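Local coordinates for cell wall surface anchor protein (Streptococcus agalactiae, PDB 4Z1P) that probably acts as a cell-surface adhesin of the antigen I/II type, its C-terminal region holding tandem beta-sandwich domains next to the cell-wall anchor, at residues S18-S23 with N170-D175; T206-G211 with D299-V304. All coordinates share one frame; numbering follows the deposited sequence.

Contact 1 (S18-S23 with N170-D175); sequences SINGKS and NIVVND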
ATOM      1  N   SER A  18     -10.519  -8.037  -5.219  1.00 21.00           N
ATOM      2  CA  SER A  18     -10.665  -6.610  -5.079  1.00 19.80           C
ATOM      3  C   SER A  18     -10.225  -6.223  -3.707  1.00 20.45           C
ATOM      4  O   SER A  18     -10.643  -6.833  -2.695  1.00 20.85           O
ATOM      5  CB  SER A  18     -12.124  -6.161  -5.289  1.00 19.56           C
ATOM      6  OG  SER A  18     -12.326  -4.818  -4.783  1.00 19.92           O
ATOM      7  N   ILE A  19      -9.430  -5.165  -3.617  1.00 17.02           N
ATOM      8  CA  ILE A  19      -9.135  -4.585  -2.319  1.00 17.07           C
ATOM      9  C   ILE A  19      -9.584  -3.146  -2.192  1.00 17.15           C
ATOM     10  O   ILE A  19      -9.007  -2.339  -1.448  1.00 17.13           O
ATOM     11  CB  ILE A  19      -7.666  -4.742  -1.940  1.00 16.92           C
ATOM     12  CG1 ILE A  19      -6.739  -4.209  -3.054  1.00 18.09           C
ATOM     13  CG2 ILE A  19      -7.394  -6.183  -1.700  1.00 16.12           C
ATOM     14  CD1 ILE A  19      -5.330  -3.936  -2.580  1.00 19.90           C
ATOM     15  N   ASN A  20     -10.630  -2.808  -2.920  1.00 18.83           N
ATOM     16  CA  ASN A  20     -11.208  -1.454  -2.818  1.00 20.21           C
ATOM     17  C   ASN A  20     -11.624  -1.104  -1.402  1.00 20.05           C
ATOM     18  O   ASN A  20     -12.247  -1.924  -0.729  1.00 19.58           O
ATOM     19  CB  ASN A  20     -12.431  -1.332  -3.735  1.00 20.88           C
ATOM     20  CG  ASN A  20     -12.729   0.099  -4.141  1.00 22.53           C
ATOM     21  OD1 ASN A  20     -12.124   1.087  -3.687  1.00 21.10           O
ATOM     22  ND2 ASN A  20     -13.686   0.219  -5.052  1.00 26.60           N
ATOM     23  N   GLY A  21     -11.271   0.074  -0.945  1.00 17.06           N
ATOM     24  CA  GLY A  21     -11.570   0.513   0.403  1.00 20.43           C
ATOM     25  C   GLY A  21     -10.629  -0.041   1.494  1.00 20.55           C
ATOM     26  O   GLY A  21     -10.852   0.226   2.657  1.00 22.96           O
ATOM     27  N   LYS A  22      -9.569  -0.744   1.124  1.00 19.62           N
ATOM     28  CA  LYS A  22      -8.661  -1.350   2.117  1.00 22.81           C
ATOM     29  C   LYS A  22      -7.333  -0.615   2.222  1.00 20.33           C
ATOM     30  O   LYS A  22      -6.933   0.076   1.302  1.00 19.68           O
ATOM     31  CB  LYS A  22      -8.367  -2.829   1.779  1.00 23.96           C
ATOM     32  CG  LYS A  22      -9.562  -3.685   1.438  1.00 26.88           C
ATOM     33  CD  LYS A  22     -10.470  -3.960   2.609  1.00 31.74           C
ATOM     34  CE  LYS A  22     -11.466  -5.053   2.282  1.00 36.16           C
ATOM     35  NZ  LYS A  22     -12.471  -5.084   3.405  1.00 42.49           N
ATOM     36  N   SER A  23      -6.604  -0.831   3.317  1.00 18.32           N
ATOM     37  CA  SER A  23      -5.345  -0.159   3.514  1.00 17.79           C
ATOM     38  C   SER A  23      -4.167  -0.875   2.921  1.00 16.24           C
ATOM     39  O   SER A  23      -4.158  -2.089   2.724  1.00 17.90           O
ATOM     40  CB  SER A  23      -5.054   0.151   4.996  1.00 18.16           C
ATOM     41  OG  SER A  23      -5.160  -1.030   5.733  1.00 18.88           O
ATOM     42  N   ASN A 170     -16.018   4.939 -11.898  1.00 15.20           N
ATOM     43  CA  ASN A 170     -15.895   4.909 -10.459  1.00 19.08           C
ATOM     44  C   ASN A 170     -14.468   5.313  -9.991  1.00 17.69           C
ATOM     45  O   ASN A 170     -13.516   5.446 -10.801  1.00 18.20           O
ATOM     46  CB  ASN A 170     -16.274   3.514  -9.960  1.00 18.42           C
ATOM     47  CG  ASN A 170     -15.282   2.507 -10.401  1.00 18.43           C
ATOM     48  OD1 ASN A 170     -15.167   2.247 -11.589  1.00 17.75           O
ATOM     49  ND2 ASN A 170     -14.495   2.019  -9.492  1.00 18.64           N
ATOM     50  N   ILE A 171     -14.348   5.598  -8.718  1.00 16.17           N
ATOM     51  CA  ILE A 171     -13.096   6.051  -8.144  1.00 17.71           C
ATOM     52  C   ILE A 171     -12.720   5.037  -7.126  1.00 19.39           C
ATOM     53  O   ILE A 171     -13.449   4.863  -6.146  1.00 20.23           O
ATOM     54  CB  ILE A 171     -13.191   7.469  -7.554  1.00 21.06           C
ATOM     55  CG1 ILE A 171     -13.229   8.483  -8.673  1.00 24.24           C
ATOM     56  CG2 ILE A 171     -11.984   7.860  -6.680  1.00 20.83           C
ATOM     57  CD1 ILE A 171     -13.995   9.717  -8.291  1.00 30.04           C
ATOM     58  N   VAL A 172     -11.554   4.405  -7.275  1.00 15.28           N
ATOM     59  CA  VAL A 172     -11.173   3.373  -6.292  1.00 14.63           C
ATOM     60  C   VAL A 172     -10.356   4.063  -5.240  1.00 16.99           C
ATOM     61  O   VAL A 172      -9.671   5.069  -5.500  1.00 16.71           O
ATOM     62  CB  VAL A 172     -10.328   2.191  -6.883  1.00 16.06           C
ATOM     63  CG1 VAL A 172     -11.240   1.285  -7.701  1.00 17.96           C
ATOM     64  CG2 VAL A 172      -9.147   2.664  -7.694  1.00 15.28           C
ATOM     65  N   VAL A 173     -10.378   3.527  -4.026  1.00 17.97           N
ATOM     66  CA  VAL A 173      -9.791   4.224  -2.876  1.00 19.48           C
ATOM     67  C   VAL A 173      -9.094   3.236  -1.961  1.00 17.16           C
ATOM     68  O   VAL A 173      -9.587   2.139  -1.770  1.00 18.59           O
ATOM     69  CB  VAL A 173     -10.894   4.906  -2.031  1.00 22.20           C
ATOM     70  CG1 VAL A 173     -10.246   5.542  -0.813  1.00 26.95           C
ATOM     71  CG2 VAL A 173     -11.632   5.951  -2.894  1.00 23.31           C
ATOM     72  N   ASN A 174      -7.908   3.599  -1.468  1.00 18.20           N
ATOM     73  CA  ASN A 174      -7.160   2.824  -0.473  1.00 18.13           C
ATOM     74  C   ASN A 174      -6.443   3.725   0.493  1.00 19.78           C
ATOM     75  O   ASN A 174      -5.841   4.728   0.083  1.00 21.73           O
ATOM     76  CB  ASN A 174      -6.095   1.962  -1.146  1.00 18.66           C
ATOM     77  CG  ASN A 174      -6.698   1.006  -2.111  1.00 18.96           C
ATOM     78  OD1 ASN A 174      -6.841   1.321  -3.303  1.00 16.98           O
ATOM     79  ND2 ASN A 174      -7.089  -0.166  -1.609  1.00 18.70           N
ATOM     80  N   ASP A 175      -6.511   3.417   1.786  1.00 20.18           N
ATOM     81  CA  ASP A 175      -5.834   4.252   2.787  1.00 22.64           C
ATOM     82  C   ASP A 175      -4.367   3.830   2.902  1.00 20.78           C
ATOM     83  O   ASP A 175      -4.079   2.628   2.882  1.00 19.81           O
ATOM     84  CB  ASP A 175      -6.538   4.099   4.145  1.00 30.73           C
ATOM     85  CG  ASP A 175      -8.007   3.779   3.993  1.00 39.66           C
ATOM     86  OD1 ASP A 175      -8.387   2.553   3.752  1.00 43.75           O
ATOM     87  OD2 ASP A 175      -8.755   4.769   4.044  1.00 42.23           O
TER
HETATM   88  O   HOH W   1     -14.769   2.520  -6.570  1.00 23.57           O

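Contact 2 (T206-G211 with D299-V304); sequences TYKLEG and DDFIVV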
ATOM      1  N   THR A 206      14.206  -3.193  31.791  1.00 19.50           N
ATOM      2  CA  THR A 206      13.476  -3.807  30.683  1.00 20.30           C
ATOM      3  C   THR A 206      13.238  -2.790  29.566  1.00 20.48           C
ATOM      4  O   THR A 206      12.621  -1.771  29.802  1.00 18.21           O
ATOM      5  CB  THR A 206      12.131  -4.288  31.198  1.00 20.32           C
ATOM      6  OG1 THR A 206      12.364  -5.325  32.161  1.00 22.41           O
ATOM      7  CG2 THR A 206      11.225  -4.902  30.059  1.00 19.57           C
ATOM      8  N   TYR A 207      13.693  -3.096  28.358  1.00 19.26           N
ATOM      9  CA  TYR A 207      13.262  -2.334  27.190  1.00 20.01           C
ATOM     10  C   TYR A 207      11.921  -2.825  26.676  1.00 19.17           C
ATOM     11  O   TYR A 207      11.700  -4.025  26.466  1.00 18.99           O
ATOM     12  CB  TYR A 207      14.332  -2.408  26.116  1.00 19.39           C
ATOM     13  CG  TYR A 207      15.634  -1.801  26.611  1.00 20.17           C
ATOM     14  CD1 TYR A 207      15.690  -0.482  27.005  1.00 20.24           C
ATOM     15  CD2 TYR A 207      16.801  -2.566  26.659  1.00 21.12           C
ATOM     16  CE1 TYR A 207      16.867   0.095  27.456  1.00 20.24           C
ATOM     17  CE2 TYR A 207      18.003  -2.030  27.128  1.00 22.46           C
ATOM     18  CZ  TYR A 207      18.025  -0.717  27.557  1.00 21.44           C
ATOM     19  OH  TYR A 207      19.173  -0.240  27.992  1.00 20.57           O
ATOM     20  N   LYS A 208      11.003  -1.881  26.479  1.00 20.43           N
ATOM     21  CA  LYS A 208       9.727  -2.185  25.884  1.00 17.02           C
ATOM     22  C   LYS A 208       9.706  -1.663  24.416  1.00 18.84           C
ATOM     23  O   LYS A 208       9.871  -0.466  24.190  1.00 17.25           O
ATOM     24  CB  LYS A 208       8.611  -1.529  26.676  1.00 17.69           C
ATOM     25  CG  LYS A 208       7.241  -1.807  26.066  1.00 19.24           C
ATOM     26  CD  LYS A 208       6.148  -1.097  26.828  1.00 20.68           C
ATOM     27  CE  LYS A 208       4.796  -1.489  26.261  1.00 24.10           C
ATOM     28  NZ  LYS A 208       3.752  -0.519  26.690  1.00 25.70           N
ATOM     29  N   LEU A 209       9.549  -2.584  23.468  1.00 18.34           N
ATOM     30  CA  LEU A 209       9.376  -2.259  22.062  1.00 18.72           C
ATOM     31  C   LEU A 209       7.917  -2.407  21.724  1.00 19.30           C
ATOM     32  O   LEU A 209       7.386  -3.501  21.767  1.00 22.10           O
ATOM     33  CB  LEU A 209      10.220  -3.154  21.234  1.00 19.17           C
ATOM     34  CG  LEU A 209      11.701  -3.117  21.644  1.00 18.96           C
ATOM     35  CD1 LEU A 209      12.486  -4.009  20.733  1.00 21.99           C
ATOM     36  CD2 LEU A 209      12.359  -1.707  21.694  1.00 19.22           C
ATOM     37  N   GLU A 210       7.244  -1.281  21.473  1.00 21.80           N
ATOM     38  CA  GLU A 210       5.810  -1.267  21.181  1.00 20.40           C
ATOM     39  C   GLU A 210       5.681  -1.440  19.679  1.00 21.26           C
ATOM     40  O   GLU A 210       5.928  -0.509  18.890  1.00 20.93           O
ATOM     41  CB  GLU A 210       5.137   0.047  21.615  1.00 23.59           C
ATOM     42  CG  GLU A 210       5.176   0.308  23.101  1.00 31.83           C
ATOM     43  CD  GLU A 210       4.684   1.728  23.476  1.00 38.10           C
ATOM     44  OE1 GLU A 210       5.345   2.325  24.361  1.00 42.67           O
ATOM     45  OE2 GLU A 210       3.677   2.213  22.867  1.00 36.86           O
ATOM     46  N   GLY A 211       5.318  -2.639  19.265  1.00 19.31           N
ATOM     47  CA  GLY A 211       5.066  -2.885  17.834  1.00 19.42           C
ATOM     48  C   GLY A 211       3.904  -2.133  17.245  1.00 19.02           C
ATOM     49  O   GLY A 211       2.985  -1.674  17.940  1.00 17.95           O
ATOM     50  N   ASP A 299       3.855  -6.454  21.565  1.00 17.34           N
ATOM     51  CA  ASP A 299       4.907  -5.760  22.268  1.00 16.84           C
ATOM     52  C   ASP A 299       5.985  -6.786  22.683  1.00 19.57           C
ATOM     53  O   ASP A 299       5.661  -7.971  22.931  1.00 18.80           O
ATOM     54  CB  ASP A 299       4.340  -5.074  23.502  1.00 19.41           C
ATOM     55  CG  ASP A 299       3.425  -3.907  23.188  1.00 21.05           C
ATOM     56  OD1 ASP A 299       3.563  -3.269  22.120  1.00 18.64           O
ATOM     57  OD2 ASP A 299       2.551  -3.613  24.014  1.00 21.47           O
ATOM     58  N   ASP A 300       7.243  -6.350  22.678  1.00 18.52           N
ATOM     59  CA  ASP A 300       8.380  -7.183  23.021  1.00 21.80           C
ATOM     60  C   ASP A 300       9.113  -6.493  24.181  1.00 23.38           C
ATOM     61  O   ASP A 300       9.357  -5.263  24.148  1.00 24.37           O
ATOM     62  CB  ASP A 300       9.318  -7.314  21.829  1.00 23.11           C
ATOM     63  CG  ASP A 300      10.457  -8.296  22.063  1.00 27.79           C
ATOM     64  OD1 ASP A 300      10.384  -9.105  23.011  1.00 28.15           O
ATOM     65  OD2 ASP A 300      11.435  -8.247  21.273  1.00 29.90           O
ATOM     66  N   PHE A 301       9.442  -7.271  25.201  1.00 20.41           N
ATOM     67  CA  PHE A 301      10.047  -6.772  26.417  1.00 18.82           C
ATOM     68  C   PHE A 301      11.399  -7.479  26.493  1.00 21.12           C
ATOM     69  O   PHE A 301      11.428  -8.697  26.527  1.00 23.11           O
ATOM     70  CB  PHE A 301       9.203  -7.172  27.582  1.00 19.42           C
ATOM     71  CG  PHE A 301       7.893  -6.470  27.647  1.00 20.32           C
ATOM     72  CD1 PHE A 301       7.797  -5.234  28.251  1.00 21.41           C
ATOM     73  CD2 PHE A 301       6.771  -6.995  27.003  1.00 21.59           C
ATOM     74  CE1 PHE A 301       6.558  -4.543  28.306  1.00 23.59           C
ATOM     75  CE2 PHE A 301       5.538  -6.345  27.088  1.00 21.85           C
ATOM     76  CZ  PHE A 301       5.430  -5.104  27.724  1.00 21.38           C
ATOM     77  N   ILE A 302      12.476  -6.706  26.442  1.00 19.40           N
ATOM     78  CA  ILE A 302      13.834  -7.206  26.497  1.00 20.64           C
ATOM     79  C   ILE A 302      14.466  -6.891  27.854  1.00 21.16           C
ATOM     80  O   ILE A 302      14.628  -5.748  28.216  1.00 18.30           O
ATOM     81  CB  ILE A 302      14.686  -6.586  25.399  1.00 22.00           C
ATOM     82  CG1 ILE A 302      14.149  -6.928  24.056  1.00 22.86           C
ATOM     83  CG2 ILE A 302      16.105  -7.086  25.475  1.00 23.26           C
ATOM     84  CD1 ILE A 302      14.642  -5.962  22.988  1.00 24.68           C
ATOM     85  N   VAL A 303      14.808  -7.913  28.621  1.00 21.16           N
ATOM     86  CA  VAL A 303      15.316  -7.596  29.945  1.00 21.36           C
ATOM     87  C   VAL A 303      16.825  -7.791  29.931  1.00 18.52           C
ATOM     88  O   VAL A 303      17.356  -8.723  29.328  1.00 18.33           O
ATOM     89  CB  VAL A 303      14.465  -8.206  31.113  1.00 26.24           C
ATOM     90  CG1 VAL A 303      13.277  -9.044  30.657  1.00 25.42           C
ATOM     91  CG2 VAL A 303      15.279  -8.738  32.254  1.00 26.71           C
ATOM     92  N   VAL A 304      17.505  -6.824  30.518  1.00 18.87           N
ATOM     93  CA  VAL A 304      18.938  -6.800  30.482  1.00 18.71           C
ATOM     94  C   VAL A 304      19.414  -6.451  31.901  1.00 20.48           C
ATOM     95  O   VAL A 304      18.647  -5.944  32.721  1.00 21.23           O
ATOM     96  CB  VAL A 304      19.523  -5.754  29.474  1.00 19.60           C
ATOM     97  CG1 VAL A 304      19.027  -6.029  28.071  1.00 19.22           C
ATOM     98  CG2 VAL A 304      19.261  -4.327  29.914  1.00 19.61           C
TER
HETATM   99  O   HOH W   2       1.624  -0.989  24.139  1.00 47.33           O

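Contact 1 (S18-S23 with N170-D175)
The type II beta turn from Ile19 to Lys22 docks against strand 165-177, an outermost strand of its sheet, and the carboxamides of Asn20 and Asn174 do much of the joining. Asn20 reaches across with CG anti to its backbone nitrogen (chi1 -156°), which carries OD1 to the amide of Val173. That bond, Val173 N to Asn20 OD1, is 3.0 Å long and nearly straight at 165°, with the donor tilted from the carbonyl plane. The next link runs the other way: Gly21 N, in the middle of the turn, gives its hydrogen to Val173 O at 2.8 Å. One strand residue is thus gripped through both its N-H and its carbonyl. The second amide comes from the strand. Asn174 ND2 donates to Lys22 O at 2.9 Å, the acceptor close to the amide plane, and more weakly to Ile19 O, so one NH2 group spans the two end residues of the turn. Ile19 O also takes the turn's own bond from Lys22 N, and Lys22 O a weak, long one from Asp175 N. At the other end, Asn20 ND2 and Asn170 ND2 both donate to one water, 3.0 Å from each, and this water donates to Ile171 O. The same Asn20 amide meets the hydrocarbon of Val172, ND2 lying 3.8 Å from CG1. Outside the contact, Lys22 NZ is bonded to Asn217 OD1. The chemistry implies a turn fixed by directional polar bonds, the carbonyls at its two ends, Ile19 O and Lys22 O, met by the buried side chain of Asn174, with little apolar packing between the segments.

Contact 2 (T206-G211 with D299-V304)
Backbone hydrogen bonds pair strands 204-210 and 298-306 in a four-stranded sheet, their local axes 4.4 Å apart at closest approach, with N-to-C directions 162° apart, close to antiparallel. Tyr207 and Ile302 exchange two bonds, Tyr207 N to Ile302 O and Ile302 N to Tyr207 O, each 2.8 Å. Leu209 and Asp300 form the next hydrogen-bonded pair; its Leu209 N to Asp300 O link is almost straight at 173°. CA-H...O contacts fill in between, among them Phe301 CA with Tyr207 O.

Apolar contacts divide between the two faces. On the face of Tyr207, Leu209, Asp300 and Ile302, Leu209 CD1 meets Ile302 CD1 at 3.7 Å, while Tyr207 CE2 touches Val304 CG2 at 3.8 Å. Strands 225-230 and 311-320 of the other sheet pack onto this side. On the opposite face, Lys208 lies alongside Phe301: fully stretched from CB outward, its CG trans to N (chi1 179°), it brings CG to 3.6 Å from Phe301 CE1. Thr206 CG2 sits at the ring's edge, in its plane.

Among polar groups, Asp300 OD2 bonds to Tyr278 OH and Tyr207 OH to Asp236 OD2. Asp299 OD2 accepts from a water 2.8 Å away that also takes a weak bond from Lys208 NZ; Asp299 OD1 forms a salt bridge with Lys246. The chemistry implies a largely apolar face turned to the sandwich core and a mixed one, where the Lys246 salt bridge probably favours an ionised Asp299, with nearby Glu210 counting somewhat the other way.

In the fold
The two contacts belong to successive domains of one elongated chain, contact 1 in the antigen I/II C2 terminal domain and contact 2 in the cell surface antigen C-terminal domain. Their centres lie 35 Å apart and their nearest atoms about 15 Å, so they do not touch, and contact 1 closes along the chain before contact 2 opens. Contact 1 sits at the junction: Lys22 and Ser23, and Gly21 weakly, bond to Asn217 or Gly219 of the following domain. Contact 2 lies inside that domain, joining neighbouring strands of one sheet. Together they contrast two ways of closing distant chain segments, a polar turn on a strand and paired strands in a sandwich.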